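Local coordinates for uncharacterized protein (Escherichia coli O157:H7, PDB 4ZV9) that is of unknown function but belongs to the dienelactone hydrolase family, and so probably acts as an alpha/beta-hydrolase on ester-like substrates, at residues 69-77 with 110-120. Numbering follows the deposited sequence.
Sequences GYIALAPDG and AIEFMQRYPQA
The CD2 methyl of L73 fits among A110, F113 and M114 on helix 100-116, 3.9 Å from A110 CB and 3.8 Å from M114 CG. With CG anti to the backbone N (chi1 174°), the branched end is carried down onto the helix, where it also meets the F113 ring obliquely and the small A110 lets the strand come near. One turn on from A110, M114, a selenomethionine, bends at chi2 and chi3; in one of its two conformers this brings the selenium between two strand residues, 4.1 Å from both L73 CB and I71 CG2. The flexible, unbranched chain can follow the surface between those side chains. Beyond it, I71 meets the type I turn Y117-A120, its CD1 lying 3.8 Å from Q119 O and touching A120 CB and the Y117 ring. At the opposite end, the compact P75 ring sets CG 3.6 Å from A110 CB, the closest side-chain approach between the two segments. No hydrogen bond joins them; the polar ends of Y117 and Q119 turn instead to K34. Strand 71-75 and the helix run roughly antiparallel, at 153°, and I17 and Y19 of strand 12-21 help to cover the same apolar layer. The helix packs on the central mixed sheet in the beta-alpha-beta crossover from strand 71-75 to the parallel strand 123-128, with strand 42-48 between them, as in the alpha/beta-hydrolase fold.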
loop_
_atom_site.group_PDB
_atom_site.type_symbol
_atom_site.label_atom_id
_atom_site.label_comp_id
_atom_site.label_asym_id
_atom_site.label_seq_id
_atom_site.Cartn_x
_atom_site.Cartn_y
_atom_site.Cartn_z
ATOM N N GLY A 69 -4.572 5.088 13.811
ATOM C CA GLY A 69 -4.326 4.122 14.890
ATOM C C GLY A 69 -3.544 2.853 14.564
ATOM O O GLY A 69 -3.544 1.918 15.350
ATOM N N TYR A 70 -2.831 2.818 13.442
ATOM C CA TYR A 70 -2.061 1.621 13.058
ATOM C C TYR A 70 -0.574 1.915 12.918
ATOM O O TYR A 70 -0.184 3.072 12.703
ATOM C CB TYR A 70 -2.589 1.070 11.747
ATOM C CG TYR A 70 -4.094 0.870 11.777
ATOM C CD1 TYR A 70 -4.652 -0.181 12.476
ATOM C CD2 TYR A 70 -4.949 1.771 11.148
ATOM C CE1 TYR A 70 -6.033 -0.358 12.533
ATOM C CE2 TYR A 70 -6.326 1.609 11.194
ATOM C CZ TYR A 70 -6.865 0.539 11.890
ATOM O OH TYR A 70 -8.238 0.374 11.951
ATOM N N ILE A 71 0.261 0.885 13.057
ATOM C CA ILE A 71 1.701 1.046 12.792
ATOM C C ILE A 71 1.855 0.924 11.287
ATOM O O ILE A 71 1.465 -0.080 10.718
ATOM C CB ILE A 71 2.577 -0.028 13.465
ATOM C CG1 ILE A 71 2.426 0.061 14.986
ATOM C CG2 ILE A 71 4.041 0.198 13.089
ATOM C CD1 ILE A 71 3.025 -1.108 15.737
ATOM N N ALA A 72 2.432 1.941 10.650
ATOM C CA ALA A 72 2.603 1.934 9.211
ATOM C C ALA A 72 4.075 1.822 8.838
ATOM O O ALA A 72 4.928 2.477 9.441
ATOM C CB ALA A 72 2.008 3.204 8.625
ATOM N N LEU A 73 4.370 0.969 7.865
ATOM C CA LEU A 73 5.721 0.837 7.342
ATOM C C LEU A 73 5.675 1.011 5.833
ATOM O O LEU A 73 4.963 0.275 5.143
ATOM C CB LEU A 73 6.315 -0.511 7.683
ATOM C CG LEU A 73 7.686 -0.806 7.066
ATOM C CD1 LEU A 73 8.748 0.223 7.458
ATOM C CD2 LEU A 73 8.151 -2.185 7.477
ATOM N N ALA A 74 6.399 2.008 5.335
ATOM C CA ALA A 74 6.496 2.306 3.907
ATOM C C ALA A 74 7.934 2.089 3.458
ATOM O O ALA A 74 8.794 2.944 3.700
ATOM C CB ALA A 74 6.073 3.748 3.641
ATOM N N PRO A 75 8.226 0.932 2.836
ATOM C CA PRO A 75 9.599 0.692 2.403
ATOM C C PRO A 75 10.053 1.614 1.274
ATOM O O PRO A 75 9.218 2.124 0.513
ATOM C CB PRO A 75 9.555 -0.772 1.913
ATOM C CG PRO A 75 8.402 -1.379 2.606
ATOM C CD PRO A 75 7.388 -0.266 2.682
ATOM N N ASP A 76 11.367 1.768 1.133
ATOM C CA ASP A 76 11.944 2.516 0.030
ATOM C C ASP A 76 12.482 1.571 -1.055
ATOM O O ASP A 76 13.562 0.962 -0.925
ATOM C CB ASP A 76 13.072 3.428 0.509
ATOM C CG ASP A 76 13.536 4.394 -0.570
ATOM O OD1 ASP A 76 13.013 4.357 -1.713
ATOM O OD2 ASP A 76 14.436 5.185 -0.255
ATOM N N GLY A 77 11.740 1.488 -2.144
ATOM C CA GLY A 77 12.096 0.612 -3.260
ATOM C C GLY A 77 13.303 1.070 -4.051
ATOM O O GLY A 77 13.817 0.329 -4.893
ATOM N N ALA A 110 8.642 -6.758 4.132
ATOM C CA ALA A 110 8.101 -5.763 5.056
ATOM C C ALA A 110 6.848 -6.322 5.766
ATOM O O ALA A 110 6.657 -6.093 6.970
ATOM C CB ALA A 110 7.752 -4.488 4.327
ATOM N N ILE A 111 6.032 -7.074 5.043
ATOM C CA ILE A 111 4.872 -7.733 5.653
ATOM C C ILE A 111 5.356 -8.673 6.765
ATOM O O ILE A 111 4.835 -8.669 7.891
ATOM C CB ILE A 111 4.050 -8.538 4.631
ATOM C CG1 ILE A 111 3.392 -7.603 3.622
ATOM C CG2 ILE A 111 2.967 -9.380 5.338
ATOM C CD1 ILE A 111 2.770 -8.302 2.415
ATOM N N GLU A 112 6.352 -9.483 6.449
ATOM C CA GLU A 112 6.863 -10.455 7.412
ATOM C C GLU A 112 7.480 -9.781 8.634
ATOM O O GLU A 112 7.297 -10.246 9.748
ATOM C CB GLU A 112 7.845 -11.433 6.734
ATOM C CG GLU A 112 7.192 -12.283 5.649
ATOM C CD GLU A 112 8.126 -13.307 5.026
ATOM O OE1 GLU A 112 9.176 -13.639 5.652
ATOM O OE2 GLU A 112 7.791 -13.779 3.905
ATOM N N PHE A 113 8.218 -8.703 8.401
ATOM C CA PHE A 113 8.836 -7.949 9.459
ATOM C C PHE A 113 7.772 -7.360 10.389
ATOM O O PHE A 113 7.923 -7.417 11.608
ATOM C CB PHE A 113 9.720 -6.835 8.868
ATOM C CG PHE A 113 10.437 -5.999 9.902
ATOM C CD1 PHE A 113 11.558 -6.478 10.548
ATOM C CD2 PHE A 113 9.996 -4.723 10.197
ATOM C CE1 PHE A 113 12.214 -5.707 11.502
ATOM C CE2 PHE A 113 10.649 -3.941 11.144
ATOM C CZ PHE A 113 11.761 -4.428 11.790
HETATM N N MSE A 114 6.693 -6.829 9.825
HETATM C CA MSE A 114 5.627 -6.236 10.636
HETATM C C MSE A 114 4.842 -7.316 11.365
HETATM O O MSE A 114 4.252 -7.048 12.410
HETATM C CB MSE A 114 4.725 -5.336 9.786
HETATM C CG MSE A 114 5.433 -4.054 9.358
HETATM SE SE MSE A 114 5.600 -2.907 10.965
HETATM C CE MSE A 114 7.390 -3.379 11.575
ATOM N N GLN A 115 4.821 -8.536 10.828
ATOM C CA GLN A 115 4.147 -9.664 11.499
ATOM C C GLN A 115 4.825 -9.992 12.820
ATOM O O GLN A 115 4.166 -10.335 13.795
ATOM C CB GLN A 115 4.160 -10.943 10.633
ATOM C CG GLN A 115 3.035 -11.042 9.598
ATOM C CD GLN A 115 3.209 -12.145 8.552
ATOM O OE1 GLN A 115 4.302 -12.648 8.338
ATOM N NE2 GLN A 115 2.131 -12.473 7.851
ATOM N N ARG A 116 6.147 -9.885 12.834
ATOM C CA ARG A 116 6.942 -10.239 14.001
ATOM C C ARG A 116 7.377 -9.049 14.859
ATOM O O ARG A 116 8.078 -9.228 15.852
ATOM C CB ARG A 116 8.179 -10.994 13.526
ATOM C CG ARG A 116 7.812 -12.158 12.617
ATOM C CD ARG A 116 9.007 -12.717 11.881
ATOM N NE ARG A 116 8.604 -13.554 10.757
ATOM C CZ ARG A 116 8.616 -14.883 10.713
ATOM N NH1 ARG A 116 9.041 -15.619 11.737
ATOM N NH2 ARG A 116 8.204 -15.486 9.607
ATOM N N TYR A 117 6.971 -7.850 14.478
ATOM C CA TYR A 117 7.379 -6.638 15.187
ATOM C C TYR A 117 6.845 -6.688 16.622
ATOM O O TYR A 117 5.643 -6.821 16.815
ATOM C CB TYR A 117 6.856 -5.409 14.444
ATOM C CG TYR A 117 7.485 -4.101 14.895
ATOM C CD1 TYR A 117 8.807 -3.793 14.568
ATOM C CD2 TYR A 117 6.761 -3.175 15.607
ATOM C CE1 TYR A 117 9.389 -2.590 14.959
ATOM C CE2 TYR A 117 7.330 -1.971 16.009
ATOM C CZ TYR A 117 8.646 -1.689 15.679
ATOM O OH TYR A 117 9.194 -0.487 16.077
ATOM N N PRO A 118 7.729 -6.562 17.626
ATOM C CA PRO A 118 7.309 -6.679 19.032
ATOM C C PRO A 118 6.133 -5.805 19.463
ATOM O O PRO A 118 5.299 -6.264 20.252
ATOM C CB PRO A 118 8.584 -6.311 19.832
ATOM C CG PRO A 118 9.713 -6.505 18.877
ATOM C CD PRO A 118 9.150 -6.160 17.521
ATOM N N GLN A 119 6.057 -4.571 18.963
ATOM C CA GLN A 119 4.968 -3.672 19.341
ATOM C C GLN A 119 3.717 -3.853 18.496
ATOM O O GLN A 119 2.679 -3.252 18.796
ATOM C CB GLN A 119 5.408 -2.206 19.281
ATOM C CG GLN A 119 6.462 -1.854 20.299
ATOM C CD GLN A 119 6.959 -0.431 20.131
ATOM O OE1 GLN A 119 6.947 0.100 19.039
ATOM N NE2 GLN A 119 7.397 0.186 21.215
ATOM N N ALA A 120 3.773 -4.753 17.514
ATOM C CA ALA A 120 2.607 -5.072 16.702
ATOM C C ALA A 120 1.865 -6.341 17.195
ATOM O O ALA A 120 2.403 -7.132 17.965
ATOM C CB ALA A 120 3.018 -5.259 15.271
#